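Local coordinates for protein thermospermine synthase (Medicago truncatula, PDB 6BQ7) that probably transfers an aminopropyl group from decarboxylated S-adenosylmethionine to spermidine, yielding thermospermine and S-methyl-5'-thioadenosine, at residues 45-50 with 61-66; 75-80 with 252-257. All coordinates share one frame; numbering follows the deposited sequence.

Short-range and long-range closure occur side by side in this chain. From the N terminus, strand 29-34 leads into strand 39-53, which reverses into strand 58-64; contact 1 closes this hairpin, with 10 residues between its segments. The sheet then runs on through strand 70-73 to strand 76-80, where contact 2 opens. Its loop spans 171 residues, including most of the Rossmann-like domain, before 252-257 returns to the sheet's last strand. The two loops follow in series, neither enclosing nor crossing the other, and their centres lie about 14 Å apart. Contact 1 works within the N-terminal sheet; contact 2 directly ties that sheet to the catalytic domain, beside bound spermidine.

Contact 1. Residues 45-50 with 61-66; sequences LNSILH and LLDTKP
Two classic beta bulges interrupt this antiparallel hairpin, one setting Asn46 and Ser47 against the single residue Asp63, the other Leu49 and His50 against Leu61. At the first, Asp63 O accepts from two backbone donors, Asn46 N at 2.7 Å and Ser47 N at 3.3 Å. At the second, Leu61 O takes Leu49 N at 2.8 Å, with a weak bond from His50 N beside it.

The side chain of Asn46 can be followed outward from the first bulge. Its CB sits 3.4 Å from Asp63 O. With CG beside the backbone N (chi1 -70°), the amide swings across the chain of Lys65, the two side chains crossing at about a right angle; CG meets the CG of Lys65, and OD1 rests 3.1 Å from Lys65 CE. On the other branch, ND2 lies 3.6 Å from Asp63 OD1, amide and carboxylate planes being turned 74° apart. With an alanine here, the Lys65 methylenes would probably lose the amide they lie across and become freer to move, and the Asp63 carboxylate would lose its neighbouring NH2 group.

Leu45, Ile48, Leu62 and Thr64 share one face of the sheet. There Leu62 CB touches Leu45 CD2, while its CD2 lies alongside Ile48, 3.8 Å from Ile48 CG2. On the other side, Leu49 CD1 packs obliquely on CG and CD2 of Leu61.

Within this N-terminal sheet, assigned to the tetramerisation domain, strand 29-34 covers Leu45 and Leu62 through Tyr31, and Cys29 and Asn46 of a second subunit pack on the same apolar face, consistent with a role in assembly. Leu61 instead rests on Phe140 and Tyr144 of helix 135-144, while strand 70-73 flanks Leu62 and Thr64.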
loop_
_atom_site.group_PDB
_atom_site.type_symbol
_atom_site.label_atom_id
_atom_site.label_comp_id
_atom_site.label_asym_id
_atom_site.label_seq_id
_atom_site.Cartn_x
_atom_site.Cartn_y
_atom_site.Cartn_z
ATOM N N LEU A 45 5.367 -8.444 8.135
ATOM C CA LEU A 45 4.713 -9.248 9.166
ATOM C C LEU A 45 5.258 -10.670 9.206
ATOM O O LEU A 45 5.480 -11.288 8.161
ATOM C CB LEU A 45 3.209 -9.329 8.908
ATOM C CG LEU A 45 2.278 -8.251 9.439
ATOM C CD1 LEU A 45 0.858 -8.577 9.045
ATOM C CD2 LEU A 45 2.400 -8.214 10.929
ATOM N N ASN A 46 5.429 -11.202 10.418
ATOM C CA ASN A 46 5.619 -12.640 10.613
ATOM C C ASN A 46 4.286 -13.330 10.881
ATOM O O ASN A 46 3.968 -14.345 10.256
ATOM C CB ASN A 46 6.567 -12.920 11.791
ATOM C CG ASN A 46 8.002 -12.536 11.505
ATOM O OD1 ASN A 46 8.511 -12.766 10.413
ATOM N ND2 ASN A 46 8.665 -11.940 12.497
ATOM N N SER A 47 3.496 -12.780 11.803
ATOM C CA SER A 47 2.262 -13.419 12.235
ATOM C C SER A 47 1.281 -12.364 12.713
ATOM O O SER A 47 1.647 -11.225 13.011
ATOM C CB SER A 47 2.495 -14.420 13.372
ATOM O OG SER A 47 3.683 -15.153 13.158
ATOM N N ILE A 48 0.025 -12.774 12.788
ATOM C CA ILE A 48 -1.029 -12.018 13.449
ATOM C C ILE A 48 -1.432 -12.886 14.630
ATOM O O ILE A 48 -2.131 -13.892 14.454
ATOM C CB ILE A 48 -2.211 -11.726 12.510
ATOM C CG1 ILE A 48 -1.740 -10.918 11.296
ATOM C CG2 ILE A 48 -3.320 -10.974 13.240
ATOM C CD1 ILE A 48 -2.719 -10.946 10.102
ATOM N N LEU A 49 -0.943 -12.538 15.822
ATOM C CA LEU A 49 -1.091 -13.413 16.985
ATOM C C LEU A 49 -2.511 -13.387 17.536
ATOM O O LEU A 49 -3.010 -14.417 18.010
ATOM C CB LEU A 49 -0.095 -13.009 18.072
ATOM C CG LEU A 49 1.351 -12.961 17.578
ATOM C CD1 LEU A 49 2.245 -12.310 18.625
ATOM C CD2 LEU A 49 1.821 -14.365 17.260
ATOM N N HIS A 50 -3.167 -12.223 17.507
ATOM C CA HIS A 50 -4.565 -12.109 17.909
ATOM C C HIS A 50 -5.181 -10.868 17.272
ATOM O O HIS A 50 -4.545 -9.815 17.215
ATOM C CB HIS A 50 -4.720 -12.042 19.438
ATOM C CG HIS A 50 -6.095 -11.639 19.899
ATOM N ND1 HIS A 50 -6.594 -10.359 19.764
ATOM C CD2 HIS A 50 -7.085 -12.366 20.472
ATOM C CE1 HIS A 50 -7.820 -10.310 20.255
ATOM N NE2 HIS A 50 -8.145 -11.517 20.683
ATOM N N LEU A 61 -2.596 -7.951 18.131
ATOM C CA LEU A 61 -1.197 -8.181 18.488
ATOM C C LEU A 61 -0.511 -8.818 17.290
ATOM O O LEU A 61 -0.885 -9.922 16.867
ATOM C CB LEU A 61 -1.058 -9.075 19.725
ATOM C CG LEU A 61 0.392 -9.249 20.215
ATOM C CD1 LEU A 61 0.970 -7.901 20.639
ATOM C CD2 LEU A 61 0.482 -10.251 21.368
ATOM N N LEU A 62 0.453 -8.112 16.720
ATOM C CA LEU A 62 1.156 -8.535 15.520
ATOM C C LEU A 62 2.587 -8.921 15.868
ATOM O O LEU A 62 3.193 -8.345 16.770
ATOM C CB LEU A 62 1.169 -7.405 14.481
ATOM C CG LEU A 62 -0.204 -6.774 14.223
ATOM C CD1 LEU A 62 -0.156 -5.699 13.140
ATOM C CD2 LEU A 62 -1.201 -7.870 13.861
ATOM N N ASP A 63 3.133 -9.887 15.150
ATOM C CA ASP A 63 4.562 -10.179 15.232
ATOM C C ASP A 63 5.199 -9.594 13.981
ATOM O O ASP A 63 5.047 -10.135 12.886
ATOM C CB ASP A 63 4.832 -11.673 15.350
ATOM C CG ASP A 63 6.311 -11.980 15.550
ATOM O OD1 ASP A 63 7.121 -11.020 15.642
ATOM O OD2 ASP A 63 6.666 -13.178 15.627
ATOM N N THR A 64 5.899 -8.480 14.136
ATOM C CA THR A 64 6.479 -7.806 12.987
ATOM C C THR A 64 7.972 -8.082 12.904
ATOM O O THR A 64 8.650 -8.293 13.917
ATOM C CB THR A 64 6.228 -6.304 13.076
ATOM O OG1 THR A 64 7.151 -5.722 14.020
ATOM C CG2 THR A 64 4.815 -6.049 13.560
ATOM N N LYS A 65 8.484 -8.044 11.679
ATOM C CA LYS A 65 9.917 -8.269 11.487
ATOM C C LYS A 65 10.751 -7.086 11.994
ATOM O O LYS A 65 11.716 -7.333 12.733
ATOM C CB LYS A 65 10.199 -8.592 10.019
ATOM C CG LYS A 65 9.620 -9.929 9.583
ATOM C CD LYS A 65 9.818 -10.174 8.089
ATOM C CE LYS A 65 9.117 -11.449 7.644
ATOM N NZ LYS A 65 9.977 -12.247 6.739
ATOM N N PRO A 66 10.439 -5.839 11.672
ATOM C CA PRO A 66 11.319 -4.759 12.157
ATOM C C PRO A 66 11.229 -4.515 13.654
ATOM O O PRO A 66 12.255 -4.223 14.269
ATOM C CB PRO A 66 10.855 -3.534 11.354
ATOM C CG PRO A 66 9.484 -3.869 10.913
ATOM C CD PRO A 66 9.485 -5.338 10.666
#

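Contact 2. Residues 75-80 with 252-257; sequences GKLQSA and PSYADI. With SPD (spermidine), chain C.
The Tyr254 ring has spermidine over one face, C3 standing 3.5 Å above the plane over its centre, and has Leu77 CD2 and the backbone carbonyl oxygen of Gln78 at its edge. Leu77 CD2 approaches Tyr254 CE1 at 3.9 Å, the side chains crossing at about a right angle; Leu77 CG, anti to the backbone N (chi1 -171°), carries the methyl there. Farther round, Tyr254 OH donates to Gln78 O at 2.9 Å, from 52° above the carbonyl plane. The ring of Trp258 meets that of Tyr254 edge-to-face.

The Gln78 amide serves the ligand: a bend at chi2 (-62°) turns it so that OE1 accepts from spermidine N6 at 2.8 Å. A classic beta bulge sets Gln78 and Ser79 opposite Leu71 in the last strand of the N-terminal sheet, whereas Tyr254 ends a 3-10 turn between strands 243-251 and 256-264 of the Rossmann-like domain. Held by Gln78 and covered by Tyr254, spermidine lies between the two domains, as in other spermidine/spermine synthases, with further hydrogen bonds to Glu33 and to Asp181, the predicted proton acceptor. Farther along strand 76-80, Ala80 CB packs 3.6 Å from Ser253 CB, and Ser253 OG is hydrogen-bonded to Asp83.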
loop_
_atom_site.group_PDB
_atom_site.type_symbol
_atom_site.label_atom_id
_atom_site.label_comp_id
_atom_site.label_asym_id
_atom_site.label_seq_id
_atom_site.Cartn_x
_atom_site.Cartn_y
_atom_site.Cartn_z
ATOM N N GLY A 75 -6.415 0.239 15.065
ATOM C CA GLY A 75 -5.588 0.456 13.902
ATOM C C GLY A 75 -4.308 1.226 14.144
ATOM O O GLY A 75 -3.485 1.320 13.227
ATOM N N LYS A 76 -4.089 1.750 15.348
ATOM C CA LYS A 76 -2.922 2.571 15.658
ATOM C C LYS A 76 -1.955 1.767 16.507
ATOM O O LYS A 76 -2.322 1.306 17.595
ATOM C CB LYS A 76 -3.324 3.850 16.397
ATOM C CG LYS A 76 -4.351 4.694 15.652
ATOM C CD LYS A 76 -4.858 5.856 16.503
ATOM C CE LYS A 76 -3.823 6.972 16.609
ATOM N NZ LYS A 76 -3.032 6.897 17.872
ATOM N N LEU A 77 -0.719 1.616 16.026
ATOM C CA LEU A 77 0.302 0.989 16.852
ATOM C C LEU A 77 0.459 1.788 18.130
ATOM O O LEU A 77 0.621 3.011 18.092
ATOM C CB LEU A 77 1.639 0.904 16.113
ATOM C CG LEU A 77 2.711 0.067 16.821
ATOM C CD1 LEU A 77 3.529 -0.692 15.817
ATOM C CD2 LEU A 77 3.630 0.935 17.672
ATOM N N GLN A 78 0.372 1.098 19.267
ATOM C CA GLN A 78 0.550 1.721 20.562
ATOM C C GLN A 78 1.820 1.272 21.251
ATOM O O GLN A 78 2.306 1.974 22.137
ATOM C CB GLN A 78 -0.653 1.422 21.471
ATOM C CG GLN A 78 -1.998 1.938 20.929
ATOM C CD GLN A 78 -2.042 3.452 20.777
ATOM O OE1 GLN A 78 -1.386 4.193 21.522
ATOM N NE2 GLN A 78 -2.821 3.922 19.814
ATOM N N SER A 79 2.389 0.145 20.840
ATOM C CA SER A 79 3.473 -0.470 21.586
ATOM C C SER A 79 4.142 -1.503 20.704
ATOM O O SER A 79 3.464 -2.394 20.176
ATOM C CB SER A 79 2.942 -1.113 22.858
ATOM O OG SER A 79 3.981 -1.292 23.791
ATOM N N ALA A 80 5.449 -1.361 20.517
ATOM C CA ALA A 80 6.283 -2.319 19.815
ATOM C C ALA A 80 7.348 -2.858 20.752
ATOM O O ALA A 80 7.944 -2.112 21.540
ATOM C CB ALA A 80 6.965 -1.700 18.595
ATOM N N PRO A 252 11.154 4.954 17.230
ATOM C CA PRO A 252 11.166 4.523 15.821
ATOM C C PRO A 252 9.863 3.907 15.363
ATOM O O PRO A 252 9.401 4.209 14.254
ATOM C CB PRO A 252 12.317 3.510 15.765
ATOM C CG PRO A 252 13.213 3.898 16.924
ATOM C CD PRO A 252 12.273 4.394 18.008
ATOM N N SER A 253 9.258 3.038 16.177
ATOM C CA SER A 253 8.008 2.419 15.767
ATOM C C SER A 253 6.889 3.446 15.602
ATOM O O SER A 253 5.889 3.148 14.945
ATOM C CB SER A 253 7.585 1.346 16.776
ATOM O OG SER A 253 7.276 1.981 18.005
ATOM N N TYR A 254 7.029 4.634 16.131
ATOM C CA TYR A 254 6.006 5.647 15.974
ATOM C C TYR A 254 6.274 6.533 14.796
ATOM O O TYR A 254 5.503 7.351 14.484
ATOM C CB TYR A 254 5.975 6.549 17.178
ATOM C CG TYR A 254 5.432 5.968 18.404
ATOM C CD1 TYR A 254 5.126 4.661 18.473
ATOM C CD2 TYR A 254 5.268 6.722 19.514
ATOM C CE1 TYR A 254 4.644 4.109 19.607
ATOM C CE2 TYR A 254 4.791 6.182 20.661
ATOM C CZ TYR A 254 4.471 4.866 20.695
ATOM O OH TYR A 254 3.989 4.294 21.823
ATOM N N ALA A 255 7.406 6.354 14.174
ATOM C CA ALA A 255 7.875 7.181 13.101
ATOM C C ALA A 255 7.773 8.656 13.390
ATOM O O ALA A 255 7.392 9.372 12.503
ATOM C CB ALA A 255 7.191 6.846 11.799
ATOM N N ASP A 256 8.108 9.077 14.615
ATOM C CA ASP A 256 8.032 10.481 15.007
ATOM C C ASP A 256 8.715 10.658 16.353
ATOM O O ASP A 256 9.013 9.692 17.057
ATOM C CB ASP A 256 6.582 10.976 15.086
ATOM C CG ASP A 256 6.453 12.466 14.868
ATOM O OD1 ASP A 256 7.489 13.163 14.743
ATOM O OD2 ASP A 256 5.298 12.941 14.833
ATOM N N ILE A 257 8.975 11.916 16.682
ATOM C CA ILE A 257 9.254 12.315 18.051
ATOM C C ILE A 257 7.952 12.248 18.839
ATOM O O ILE A 257 6.921 12.765 18.393
ATOM C CB ILE A 257 9.833 13.734 18.068
ATOM C CG1 ILE A 257 11.026 13.855 17.117
ATOM C CG2 ILE A 257 10.260 14.132 19.460
ATOM C CD1 ILE A 257 12.203 12.973 17.489
HETATM N N1 SPD C . 1.378 5.459 15.915
HETATM C C2 SPD C . 1.429 6.629 16.766
HETATM C C3 SPD C . 1.765 6.162 18.171
HETATM C C4 SPD C . 0.603 6.472 19.107
HETATM C C5 SPD C . 1.084 6.295 20.545
HETATM N N6 SPD C . 0.018 6.584 21.488
HETATM C C7 SPD C . 0.593 6.763 22.811
HETATM C C8 SPD C . -0.484 6.527 23.868
HETATM C C9 SPD C . -0.359 5.112 24.422
HETATM N N10 SPD C . -1.390 4.901 25.426
#